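Local coordinates for flagellin (Burkholderia pseudomallei, PDB 4CFI), which probably polymerises as the building block of the bacterial flagellar filament, and carries epitopes recognised by the immune system, at residues T17-R22 / A48-E53; A27-N32 / S41-E46; S220-S225 / Y231-S236. All coordinates share one frame; numbering follows the deposited sequence.

Contact 1: residues T17-R22 / A48-E53; sequences TNSLQR and AQQISE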
ATOM      1  N   THR A  17      14.070  -7.301   3.919  1.00 10.75           N
ATOM      2  CA  THR A  17      12.856  -8.059   4.285  1.00 11.19           C
ATOM      3  C   THR A  17      12.681  -8.109   5.810  1.00 10.45           C
ATOM      4  O   THR A  17      11.559  -7.934   6.305  1.00 12.66           O
ATOM      5  CB  THR A  17      12.908  -9.483   3.691  1.00 12.62           C
ATOM      6  OG1 THR A  17      12.829  -9.383   2.268  1.00 16.65           O
ATOM      7  CG2 THR A  17      11.764 -10.348   4.191  1.00 15.23           C
ATOM      8  N   ASN A  18      13.749  -8.378   6.552  1.00 11.09           N
ATOM      9  CA  ASN A  18      13.655  -8.412   8.013  1.00  9.95           C
ATOM     10  C   ASN A  18      13.102  -7.079   8.565  1.00  9.16           C
ATOM     11  O   ASN A  18      12.214  -7.073   9.423  1.00  9.96           O
ATOM     12  CB  ASN A  18      15.011  -8.761   8.671  1.00  9.95           C
ATOM     13  CG  ASN A  18      15.297 -10.276   8.760  1.00 11.94           C
ATOM     14  OD1 ASN A  18      14.939 -10.910   9.742  1.00 14.65           O
ATOM     15  ND2 ASN A  18      16.016 -10.821   7.793  1.00 13.17           N
ATOM     16  N   SER A  19      13.628  -5.953   8.081  1.00  8.05           N
ATOM     17  CA  SER A  19      13.207  -4.642   8.600  1.00  8.19           C
ATOM     18  C   SER A  19      11.790  -4.278   8.164  1.00  8.77           C
ATOM     19  O   SER A  19      11.033  -3.702   8.946  1.00  9.57           O
ATOM     20  CB  SER A  19      14.178  -3.522   8.220  1.00  8.44           C
ATOM     21  OG  SER A  19      15.338  -3.544   9.055  1.00  8.73           O
ATOM     22  N   LEU A  20      11.423  -4.624   6.932  1.00  9.45           N
ATOM     23  CA  LEU A  20      10.059  -4.352   6.456  1.00  8.78           C
ATOM     24  C   LEU A  20       9.036  -5.215   7.206  1.00  9.52           C
ATOM     25  O   LEU A  20       7.994  -4.690   7.627  1.00 11.44           O
ATOM     26  CB  LEU A  20       9.965  -4.565   4.948  1.00  9.16           C
ATOM     27  CG  LEU A  20      10.843  -3.644   4.093  1.00 10.13           C
ATOM     28  CD1 LEU A  20      10.852  -4.101   2.642  1.00 10.64           C
ATOM     29  CD2 LEU A  20      10.474  -2.168   4.169  1.00 10.82           C
ATOM     30  N   GLN A  21       9.340  -6.507   7.390  1.00 10.39           N
ATOM     31  CA  GLN A  21       8.472  -7.420   8.159  1.00 10.51           C
ATOM     32  C   GLN A  21       8.316  -6.908   9.604  1.00 11.38           C
ATOM     33  O   GLN A  21       7.248  -7.061  10.201  1.00 13.64           O
ATOM     34  CB  GLN A  21       8.969  -8.894   8.117  1.00 13.31           C
ATOM     35  CG  GLN A  21       8.727  -9.538   6.739  1.00 12.24           C
ATOM     36  CD  GLN A  21       9.182 -10.994   6.536  0.50 12.49           C
ATOM     37  OE1 GLN A  21      10.014 -11.544   7.269  1.00 18.43           O
ATOM     38  NE2 GLN A  21       8.662 -11.610   5.477  1.00 12.56           N
ATOM     39  N   ARG A  22       9.355  -6.278  10.150  1.00 10.51           N
ATOM     40  CA  ARG A  22       9.306  -5.727  11.508  1.00 10.22           C
ATOM     41  C   ARG A  22       8.366  -4.526  11.552  1.00 10.57           C
ATOM     42  O   ARG A  22       7.558  -4.403  12.472  1.00 11.66           O
ATOM     43  CB  ARG A  22      10.710  -5.338  11.992  1.00  9.27           C
ATOM     44  CG  ARG A  22      10.743  -4.773  13.396  1.00  9.73           C
ATOM     45  CD  ARG A  22      10.476  -5.829  14.462  1.00 10.15           C
ATOM     46  NE  ARG A  22      10.542  -5.235  15.801  1.00 11.14           N
ATOM     47  CZ  ARG A  22      11.667  -4.895  16.424  1.00 10.35           C
ATOM     48  NH1 ARG A  22      12.846  -5.124  15.877  1.00  9.96           N
ATOM     49  NH2 ARG A  22      11.619  -4.331  17.614  1.00 11.12           N
ATOM     50  N   ALA A  48      11.008   4.106  13.365  1.00  9.30           N
ATOM     51  CA  ALA A  48      12.112   4.966  12.944  1.00  9.76           C
ATOM     52  C   ALA A  48      13.439   4.202  12.942  1.00  9.63           C
ATOM     53  O   ALA A  48      14.267   4.390  12.037  1.00  9.16           O
ATOM     54  CB  ALA A  48      12.208   6.172  13.859  1.00 11.08           C
ATOM     55  N   GLN A  49      13.665   3.350  13.947  1.00  9.38           N
ATOM     56  CA  GLN A  49      14.885   2.533  13.961  1.00  9.33           C
ATOM     57  C   GLN A  49      14.952   1.641  12.724  1.00  8.66           C
ATOM     58  O   GLN A  49      16.030   1.440  12.148  1.00  8.61           O
ATOM     59  CB  GLN A  49      14.949   1.641  15.212  1.00  9.61           C
ATOM     60  CG  GLN A  49      15.120   2.329  16.554  1.00 11.31           C
ATOM     61  CD  GLN A  49      16.458   3.006  16.658  0.50 10.96           C
ATOM     62  OE1 GLN A  49      17.503   2.394  16.962  1.00 17.26           O
ATOM     63  NE2 GLN A  49      16.444   4.282  16.391  1.00 17.26           N
ATOM     64  N   GLN A  50      13.816   1.063  12.337  1.00  8.55           N
ATOM     65  CA  GLN A  50      13.800   0.186  11.161  1.00  8.07           C
ATOM     66  C   GLN A  50      14.012   0.971   9.872  1.00  8.29           C
ATOM     67  O   GLN A  50      14.690   0.482   8.963  1.00  8.88           O
ATOM     68  CB  GLN A  50      12.528  -0.655  11.102  1.00  7.94           C
ATOM     69  CG  GLN A  50      12.376  -1.631  12.261  1.00  8.57           C
ATOM     70  CD  GLN A  50      13.573  -2.530  12.426  1.00  8.40           C
ATOM     71  OE1 GLN A  50      14.067  -3.110  11.448  1.00  8.88           O
ATOM     72  NE2 GLN A  50      14.042  -2.688  13.656  1.00  8.84           N
ATOM     73  N   ILE A  51      13.437   2.166   9.779  1.00  8.65           N
ATOM     74  CA  ILE A  51      13.653   3.013   8.619  1.00  8.76           C
ATOM     75  C   ILE A  51      15.151   3.339   8.493  1.00  8.39           C
ATOM     76  O   ILE A  51      15.704   3.316   7.388  1.00  8.96           O
ATOM     77  CB  ILE A  51      12.785   4.285   8.672  1.00  9.35           C
ATOM     78  CG1 ILE A  51      11.296   3.928   8.552  1.00  9.01           C
ATOM     79  CG2 ILE A  51      13.138   5.193   7.512  1.00  9.36           C
ATOM     80  CD1 ILE A  51      10.349   5.074   8.867  1.00  9.27           C
ATOM     81  N   SER A  52      15.805   3.623   9.617  0.75  8.35           N
ATOM     82  CA  SER A  52      17.248   3.877   9.609  0.75  8.57           C
ATOM     83  C   SER A  52      18.029   2.665   9.083  0.75  7.90           C
ATOM     84  O   SER A  52      18.984   2.815   8.311  0.75  7.65           O
ATOM     85  CB  SER A  52      17.749   4.269  11.012  0.75  9.29           C
ATOM     86  OG  SER A  52      17.198   5.503  11.446  0.75 12.36           O
ATOM     87  N   GLU A  53      17.617   1.466   9.476  1.00  7.81           N
ATOM     88  CA  GLU A  53      18.260   0.255   8.991  1.00  8.21           C
ATOM     89  C   GLU A  53      18.017   0.056   7.496  1.00  7.57           C
ATOM     90  O   GLU A  53      18.951  -0.319   6.790  1.00  8.35           O
ATOM     91  CB  GLU A  53      17.836  -0.953   9.845  1.00  8.55           C
ATOM     92  CG  GLU A  53      18.492  -2.277   9.480  1.00  8.41           C
ATOM     93  CD  GLU A  53      19.987  -2.369   9.715  1.00 10.57           C
ATOM     94  OE1 GLU A  53      20.650  -1.437  10.202  1.00 11.93           O
ATOM     95  OE2 GLU A  53      20.505  -3.444   9.402  1.00 14.21           O
TER
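Ser19 reaches across to Gln50 with its hydroxyl, OG donating to OE1 at 2.7 Å, and this short bond is the polar centre of the contact. The hydroxyl comes in almost head-on to the amide oxygen, at a C=O...donor angle of 161°. Around that bond the packing is close: Ser19 CB lies 3.3 Å from Gln50 OE1, and Glu53 CG passes 3.4 Å from Ser19 OG, laying a methylene beside the hydroxyl. Arg22 lies along the rest of the glutamine. Its CG meets Gln50 CG at 3.7 Å, so aliphatic parts touch where the two side chains cross at about a right angle. Farther out, Arg22 NH1 stands 3.5 Å from Gln50 NE2, with the guanidinium and amide planes 42° apart; both nitrogens are N-H donors, so this is van der Waals contact. Gln50 can face both residues because its chain bends at chi2, which turns OE1 to Ser19 while CG and CD lie against Arg22 CG.

The two helices, 2-31 and 37-60, form an antiparallel helical hairpin of the kind found in the D1 core of flagellins. Their axes approach to 9.3 Å here, at 159° between directions, with Ser19 and Gln50 in register, their CA atoms 5.5 Å apart.

One shell out, the charged ends turn to partners along helix 37-60. Glu53 forms a salt bridge through OE2 with Arg56, and Arg22 NH2 makes a long, weak ion pair with Glu46 OE1. Behind Ser19, Leu20 packs on Ile237, Leu241 and Val244 of helix 227-257, while Ile51 rests on Ala98 and Val219.

Contact 2: residues A27-N32 / S41-E46; sequences AVQASN and SALQQE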
ATOM      1  N   ALA A  27       3.180  -1.890  13.065  1.00 11.15           N
ATOM      2  CA  ALA A  27       1.954  -1.268  12.604  1.00 10.73           C
ATOM      3  C   ALA A  27       0.705  -2.028  13.069  1.00 11.10           C
ATOM      4  O   ALA A  27      -0.296  -1.408  13.439  1.00 14.19           O
ATOM      5  CB  ALA A  27       1.969  -1.151  11.095  1.00 11.78           C
ATOM      6  N   VAL A  28       0.751  -3.363  13.015  1.00 13.58           N
ATOM      7  CA  VAL A  28      -0.340  -4.191  13.537  1.00 15.47           C
ATOM      8  C   VAL A  28      -0.542  -3.890  15.023  1.00 15.48           C
ATOM      9  O   VAL A  28      -1.664  -3.651  15.470  1.00 18.98           O
ATOM     10  CB  VAL A  28      -0.099  -5.701  13.294  1.00 17.69           C
ATOM     11  CG1 VAL A  28      -1.111  -6.559  14.050  1.00 19.37           C
ATOM     12  CG2 VAL A  28      -0.168  -5.996  11.808  1.00 16.72           C
ATOM     13  N   GLN A  29       0.546  -3.875  15.782  1.00 15.96           N
ATOM     14  CA  GLN A  29       0.484  -3.576  17.214  1.00 17.29           C
ATOM     15  C   GLN A  29      -0.141  -2.204  17.482  1.00 16.97           C
ATOM     16  O   GLN A  29      -0.919  -2.032  18.428  1.00 23.17           O
ATOM     17  CB  GLN A  29       1.882  -3.639  17.833  1.00 19.27           C
ATOM     18  CG  GLN A  29       1.853  -3.694  19.354  1.00 22.33           C
ATOM     19  CD  GLN A  29       3.221  -3.783  20.029  1.00 25.47           C
ATOM     20  OE1 GLN A  29       3.312  -3.596  21.244  0.50 26.65           O
ATOM     21  NE2 GLN A  29       4.281  -4.059  19.265  1.00 24.17           N
ATOM     22  N   ALA A  30       0.193  -1.226  16.647  1.00 13.00           N
ATOM     23  CA  ALA A  30      -0.256   0.140  16.842  1.00 13.13           C
ATOM     24  C   ALA A  30      -1.715   0.346  16.447  1.00 15.87           C
ATOM     25  O   ALA A  30      -2.309   1.353  16.785  1.00 18.78           O
ATOM     26  CB  ALA A  30       0.616   1.097  16.054  1.00 13.30           C
ATOM     27  N   SER A  31      -2.286  -0.597  15.708  1.00 18.47           N
ATOM     28  CA  SER A  31      -3.623  -0.389  15.177  1.00 21.41           C
ATOM     29  C   SER A  31      -4.706  -1.221  15.875  1.00 20.59           C
ATOM     30  O   SER A  31      -5.877  -1.125  15.521  1.00 22.74           O
ATOM     31  CB  SER A  31      -3.614  -0.657  13.672  1.00 24.02           C
ATOM     32  OG  SER A  31      -3.379  -2.020  13.418  1.00 27.92           O
ATOM     33  N   ASN A  32      -4.329  -1.993  16.890  1.00 20.70           N
ATOM     34  CA  ASN A  32      -5.251  -2.972  17.500  1.00 26.90           C
ATOM     35  C   ASN A  32      -6.310  -2.377  18.439  1.00 28.32           C
ATOM     36  O   ASN A  32      -7.419  -2.908  18.546  1.00 31.89           O
ATOM     37  CB  ASN A  32      -4.461  -4.082  18.217  1.00 30.06           C
ATOM     38  CG  ASN A  32      -3.874  -5.122  17.256  1.00 33.48           C
ATOM     39  OD1 ASN A  32      -2.950  -5.852  17.620  1.00 38.06           O
ATOM     40  ND2 ASN A  32      -4.408  -5.200  16.035  1.00 33.45           N
ATOM     41  N   SER A  41       4.254   6.858  20.836  0.75 15.19           N
ATOM     42  CA  SER A  41       5.623   7.368  20.663  0.75 15.66           C
ATOM     43  C   SER A  41       6.635   6.218  20.628  0.75 14.27           C
ATOM     44  O   SER A  41       7.498   6.162  19.745  0.75 15.45           O
ATOM     45  CB  SER A  41       5.968   8.350  21.793  0.75 16.81           C
ATOM     46  OG  SER A  41       7.308   8.811  21.707  0.75 24.19           O
ATOM     47  N   ALA A  42       6.514   5.281  21.560  1.00 14.43           N
ATOM     48  CA  ALA A  42       7.443   4.148  21.635  1.00 13.75           C
ATOM     49  C   ALA A  42       7.358   3.280  20.382  1.00 12.40           C
ATOM     50  O   ALA A  42       8.389   2.873  19.843  1.00 13.69           O
ATOM     51  CB  ALA A  42       7.169   3.309  22.859  1.00 13.56           C
ATOM     52  N   LEU A  43       6.140   2.995  19.920  1.00 11.48           N
ATOM     53  CA  LEU A  43       5.968   2.215  18.691  1.00 10.82           C
ATOM     54  C   LEU A  43       6.570   2.925  17.481  1.00 11.44           C
ATOM     55  O   LEU A  43       7.264   2.308  16.655  1.00 10.92           O
ATOM     56  CB  LEU A  43       4.494   1.862  18.468  1.00 12.53           C
ATOM     57  CG  LEU A  43       3.969   0.822  19.463  1.00 14.54           C
ATOM     58  CD1 LEU A  43       2.449   0.792  19.477  1.00 15.26           C
ATOM     59  CD2 LEU A  43       4.542  -0.564  19.199  1.00 19.59           C
ATOM     60  N   GLN A  44       6.373   4.232  17.382  1.00 10.86           N
ATOM     61  CA  GLN A  44       6.916   4.964  16.250  1.00 10.80           C
ATOM     62  C   GLN A  44       8.444   5.052  16.304  1.00 11.03           C
ATOM     63  O   GLN A  44       9.096   5.013  15.260  1.00 12.04           O
ATOM     64  CB  GLN A  44       6.276   6.343  16.086  1.00 12.12           C
ATOM     65  CG  GLN A  44       6.870   7.193  14.972  1.00 11.41           C
ATOM     66  CD  GLN A  44       6.807   6.554  13.587  1.00 10.96           C
ATOM     67  OE1 GLN A  44       6.004   5.660  13.329  1.00 12.56           O
ATOM     68  NE2 GLN A  44       7.631   7.041  12.681  1.00 12.02           N
ATOM     69  N   GLN A  45       9.016   5.165  17.499  1.00 11.27           N
ATOM     70  CA  GLN A  45      10.467   5.086  17.634  1.00 11.30           C
ATOM     71  C   GLN A  45      11.000   3.773  17.047  1.00 10.42           C
ATOM     72  O   GLN A  45      12.041   3.764  16.366  1.00 10.46           O
ATOM     73  CB  GLN A  45      10.890   5.215  19.106  1.00 13.59           C
ATOM     74  CG  GLN A  45      12.386   5.080  19.320  1.00 16.34           C
ATOM     75  CD  GLN A  45      12.784   5.273  20.768  0.50 17.58           C
ATOM     76  OE1 GLN A  45      12.467   6.300  21.370  1.00 24.76           O
ATOM     77  NE2 GLN A  45      13.469   4.283  21.345  1.00 22.68           N
ATOM     78  N   GLU A  46      10.321   2.660  17.322  1.00 10.89           N
ATOM     79  CA  GLU A  46      10.751   1.373  16.764  1.00 10.28           C
ATOM     80  C   GLU A  46      10.690   1.390  15.221  1.00  9.47           C
ATOM     81  O   GLU A  46      11.594   0.884  14.557  1.00 10.05           O
ATOM     82  CB  GLU A  46       9.940   0.199  17.332  1.00 12.09           C
ATOM     83  CG  GLU A  46      10.099  -0.033  18.827  1.00 12.71           C
ATOM     84  CD  GLU A  46      11.539  -0.313  19.260  1.00 12.92           C
ATOM     85  OE1 GLU A  46      12.294  -1.039  18.567  1.00 14.22           O
ATOM     86  OE2 GLU A  46      11.916   0.159  20.361  1.00 14.39           O
TER
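The flat carboxamide of Gln29 has a methyl of Leu43 on one of its faces: CD2 sits above the amide plane, 3.5 Å from NE2 and 3.6 Å from Gln29 CD. The contact is dispersive, with the polar atoms of the amide lying across the methyl instead of pointing at it. Gln29 gets there by staying extended beyond CG, with CG anti to the backbone N (chi1 -165°), and its chain crosses that of Leu43 at about a right angle. The second methyl of Leu43 goes to the neighbouring residue, CD1 resting 3.8 Å from Ala30 CA and 3.9 Å from Ala30 CB. One leucine thus straddles two consecutive residues near the end of helix 2-31.

This is the closed end of the helical hairpin, where helix 2-31 turns through a short loop into helix 37-60; Ala30 and Leu43 are in register, their CA atoms 6.8 Å apart. Beneath the pair lies Ile224 from the loop before helix 227-257, touching both Ala30 and Leu43. Next along helix 37-60, Gln44 grips that loop through its side-chain amide, OE1 accepting from Ile224 N and NE2 donating to Leu222 O.

Contact 3: residues S220-S225 / Y231-S236; sequences SNLDIS and YQAMVS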
ATOM      1  N   SER A 220      10.001   5.845   3.941  1.00 10.40           N
ATOM      2  CA  SER A 220      10.656   6.980   4.594  1.00 10.80           C
ATOM      3  C   SER A 220       9.748   7.806   5.487  1.00 10.55           C
ATOM      4  O   SER A 220      10.181   8.274   6.537  1.00 12.41           O
ATOM      5  CB  SER A 220      11.286   7.898   3.541  1.00 12.02           C
ATOM      6  OG  SER A 220      10.312   8.414   2.644  1.00 11.59           O
ATOM      7  N   ASN A 221       8.491   7.987   5.073  1.00 11.02           N
ATOM      8  CA  ASN A 221       7.576   8.893   5.756  1.00 11.38           C
ATOM      9  C   ASN A 221       6.438   8.188   6.492  1.00 10.24           C
ATOM     10  O   ASN A 221       5.437   8.833   6.823  1.00 11.92           O
ATOM     11  CB  ASN A 221       7.036   9.958   4.781  1.00 12.32           C
ATOM     12  CG  ASN A 221       8.063  11.043   4.460  1.00 14.95           C
ATOM     13  OD1 ASN A 221       8.207  11.453   3.312  1.00 19.51           O
ATOM     14  ND2 ASN A 221       8.763  11.533   5.475  1.00 21.78           N
ATOM     15  N   LEU A 222       6.599   6.897   6.815  1.00  9.69           N
ATOM     16  CA  LEU A 222       5.608   6.196   7.614  1.00 10.24           C
ATOM     17  C   LEU A 222       5.615   6.647   9.063  1.00  9.51           C
ATOM     18  O   LEU A 222       6.666   6.865   9.668  1.00 10.71           O
ATOM     19  CB  LEU A 222       5.824   4.694   7.546  1.00  9.70           C
ATOM     20  CG  LEU A 222       5.610   4.098   6.145  1.00 11.02           C
ATOM     21  CD1 LEU A 222       5.909   2.613   6.167  1.00 11.87           C
ATOM     22  CD2 LEU A 222       4.193   4.371   5.642  1.00 11.81           C
ATOM     23  N   ASP A 223       4.413   6.764   9.618  1.00 10.21           N
ATOM     24  CA  ASP A 223       4.250   7.116  11.026  1.00 10.65           C
ATOM     25  C   ASP A 223       3.033   6.369  11.551  1.00  9.93           C
ATOM     26  O   ASP A 223       1.918   6.595  11.071  1.00 10.46           O
ATOM     27  CB  ASP A 223       4.136   8.641  11.183  1.00 11.96           C
ATOM     28  CG  ASP A 223       4.050   9.075  12.624  1.00 14.32           C
ATOM     29  OD1 ASP A 223       3.352   8.415  13.370  1.00 18.00           O
ATOM     30  OD2 ASP A 223       4.698  10.065  13.013  1.00 20.55           O
ATOM     31  N   ILE A 224       3.262   5.481  12.517  1.00  9.96           N
ATOM     32  CA  ILE A 224       2.214   4.583  13.026  1.00  9.89           C
ATOM     33  C   ILE A 224       1.587   5.081  14.325  1.00 10.19           C
ATOM     34  O   ILE A 224       0.837   4.360  14.967  1.00 11.38           O
ATOM     35  CB  ILE A 224       2.707   3.111  13.168  1.00 10.62           C
ATOM     36  CG1 ILE A 224       3.778   2.973  14.266  1.00 11.41           C
ATOM     37  CG2 ILE A 224       3.213   2.621  11.816  1.00 10.41           C
ATOM     38  CD1 ILE A 224       4.128   1.541  14.609  1.00 11.14           C
ATOM     39  N   SER A 225       1.876   6.329  14.686  1.00 11.03           N
ATOM     40  CA  SER A 225       1.407   6.887  15.939  1.00 11.42           C
ATOM     41  C   SER A 225      -0.052   7.327  15.881  1.00 11.92           C
ATOM     42  O   SER A 225      -0.571   7.791  16.893  1.00 15.05           O
ATOM     43  CB  SER A 225       2.303   8.061  16.385  1.00 12.62           C
ATOM     44  OG  SER A 225       2.113   9.210  15.597  1.00 16.03           O
ATOM     45  N   TYR A 231      -2.516   2.151   9.382  1.00 10.04           N
ATOM     46  CA  TYR A 231      -3.112   1.520   8.215  1.00 10.18           C
ATOM     47  C   TYR A 231      -2.342   1.861   6.930  1.00  9.81           C
ATOM     48  O   TYR A 231      -2.141   0.975   6.075  1.00 10.45           O
ATOM     49  CB  TYR A 231      -4.581   1.909   8.068  1.00  9.96           C
ATOM     50  CG  TYR A 231      -5.520   1.394   9.156  1.00 11.89           C
ATOM     51  CD1 TYR A 231      -5.245   0.242   9.892  1.00 16.34           C
ATOM     52  CD2 TYR A 231      -6.728   2.045   9.405  1.00 12.06           C
ATOM     53  CE1 TYR A 231      -6.129  -0.215  10.859  1.00 17.75           C
ATOM     54  CE2 TYR A 231      -7.621   1.587  10.372  1.00 15.39           C
ATOM     55  CZ  TYR A 231      -7.323   0.453  11.085  1.00 17.30           C
ATOM     56  OH  TYR A 231      -8.206   0.012  12.058  1.00 22.29           O
ATOM     57  N   GLN A 232      -1.917   3.116   6.776  1.00  9.74           N
ATOM     58  CA  GLN A 232      -1.082   3.476   5.630  1.00  9.66           C
ATOM     59  C   GLN A 232       0.208   2.659   5.615  1.00  9.77           C
ATOM     60  O   GLN A 232       0.643   2.222   4.547  1.00 10.11           O
ATOM     61  CB  GLN A 232      -0.737   4.959   5.673  1.00  9.50           C
ATOM     62  CG  GLN A 232      -1.890   5.881   5.312  1.00 10.04           C
ATOM     63  CD  GLN A 232      -1.529   7.339   5.537  1.00 10.04           C
ATOM     64  OE1 GLN A 232      -1.137   7.716   6.646  1.00 11.30           O
ATOM     65  NE2 GLN A 232      -1.665   8.170   4.506  1.00 10.86           N
ATOM     66  N   ALA A 233       0.800   2.444   6.796  1.00  9.59           N
ATOM     67  CA  ALA A 233       2.043   1.668   6.888  1.00  9.59           C
ATOM     68  C   ALA A 233       1.851   0.217   6.468  1.00  9.90           C
ATOM     69  O   ALA A 233       2.727  -0.359   5.825  1.00 11.05           O
ATOM     70  CB  ALA A 233       2.636   1.739   8.288  1.00  9.86           C
ATOM     71  N   MET A 234       0.718  -0.379   6.819  1.00 10.60           N
ATOM     72  CA  MET A 234       0.460  -1.755   6.420  1.00 10.93           C
ATOM     73  C   MET A 234       0.447  -1.897   4.888  1.00 10.06           C
ATOM     74  O   MET A 234       1.055  -2.820   4.346  1.00 11.24           O
ATOM     75  CB  MET A 234      -0.855  -2.237   7.002  1.00 12.12           C
ATOM     76  CG  MET A 234      -0.780  -2.439   8.503  1.00 14.22           C
ATOM     77  SD  MET A 234      -2.391  -2.663   9.258  1.00 23.63           S
ATOM     78  CE  MET A 234      -1.926  -2.918  10.953  0.50 23.09           C
ATOM     79  N   VAL A 235      -0.249  -0.986   4.205  1.00 10.05           N
ATOM     80  CA  VAL A 235      -0.304  -0.986   2.741  1.00 10.35           C
ATOM     81  C   VAL A 235       1.074  -0.715   2.161  1.00  9.74           C
ATOM     82  O   VAL A 235       1.516  -1.407   1.247  1.00 10.56           O
ATOM     83  CB  VAL A 235      -1.263   0.117   2.203  1.00 13.62           C
ATOM     84  CG1 VAL A 235      -1.141   0.295   0.686  1.00 13.47           C
ATOM     85  CG2 VAL A 235      -2.694  -0.157   2.630  1.00 14.74           C
ATOM     86  N   SER A 236       1.746   0.302   2.677  1.00 10.23           N
ATOM     87  CA  SER A 236       3.058   0.672   2.170  1.00 10.15           C
ATOM     88  C   SER A 236       4.051  -0.467   2.294  1.00 10.13           C
ATOM     89  O   SER A 236       4.819  -0.722   1.355  1.00 10.09           O
ATOM     90  CB  SER A 236       3.578   1.902   2.908  1.00 10.47           C
ATOM     91  OG  SER A 236       4.767   2.407   2.311  1.00 10.76           O
TER
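Leu222 and Ile224 meet helix 227-257 through hydrocarbon. Leu222 does most of the work, its isobutyl fork set across one helical turn: CD2 lies 3.7 Å from Ala233 CA and 3.7 Å from Ser236 CB, while CD1 comes within 4.0 Å of Ala233 CB. Ile224 adds a single branch, CG2, 3.7 Å from the same Ala233 methyl. With CG1 held between its backbone N and carbonyl carbon (chi1 67°), Ile224 leaves CG2 to face the alanine; the Ile224 side chain also touches Leu26, Leu43 and Val47 of the hairpin helices. Ala233 CB therefore touches both loop residues.

The polar bonds run within the loop or to residues outside the contact. Within the loop, Asp223 OD1 accepts from Ser225 N at 2.9 Å, closing an Asx turn, and also from Ser225 OG at 2.7 Å; two donors on one oxygen should limit the carboxylate's rotation. On the helix, Ser236 OG bonds to Gln217 O, and the Gln232 amide pairs with Gln217 NE2 and Ala212 O, so these buried polar groups find their partners elsewhere.

With the loop and helix touching mainly through hydrocarbon, their cohesion here probably rests mainly on close fit and exclusion of water, and the small Ala233 lets the chain pass within a CA separation of 5.8 Å at Leu222.

Overall arrangement
Contacts 1 and 2 join the same two helices, 2-31 and 37-60, with contact 2 nested nearer the turn; contact 3 fits the 220-225 loop onto helix 227-257. Both hairpin contacts are partly buried, whereas all the touching residues of contact 3 are buried, and it lies nearest the chain centre. The chemistry follows: contact 1 is built on a polar bond with charged side chains beside it, contact 2 on a leucine against an amide face and an alanine, and contact 3 almost wholly on hydrocarbon. The loop is the common element, between the hairpin and helix 227-257: Ile51 of contact 1 packs on its backbone, and Gln44 ties it to helix segment 41-46.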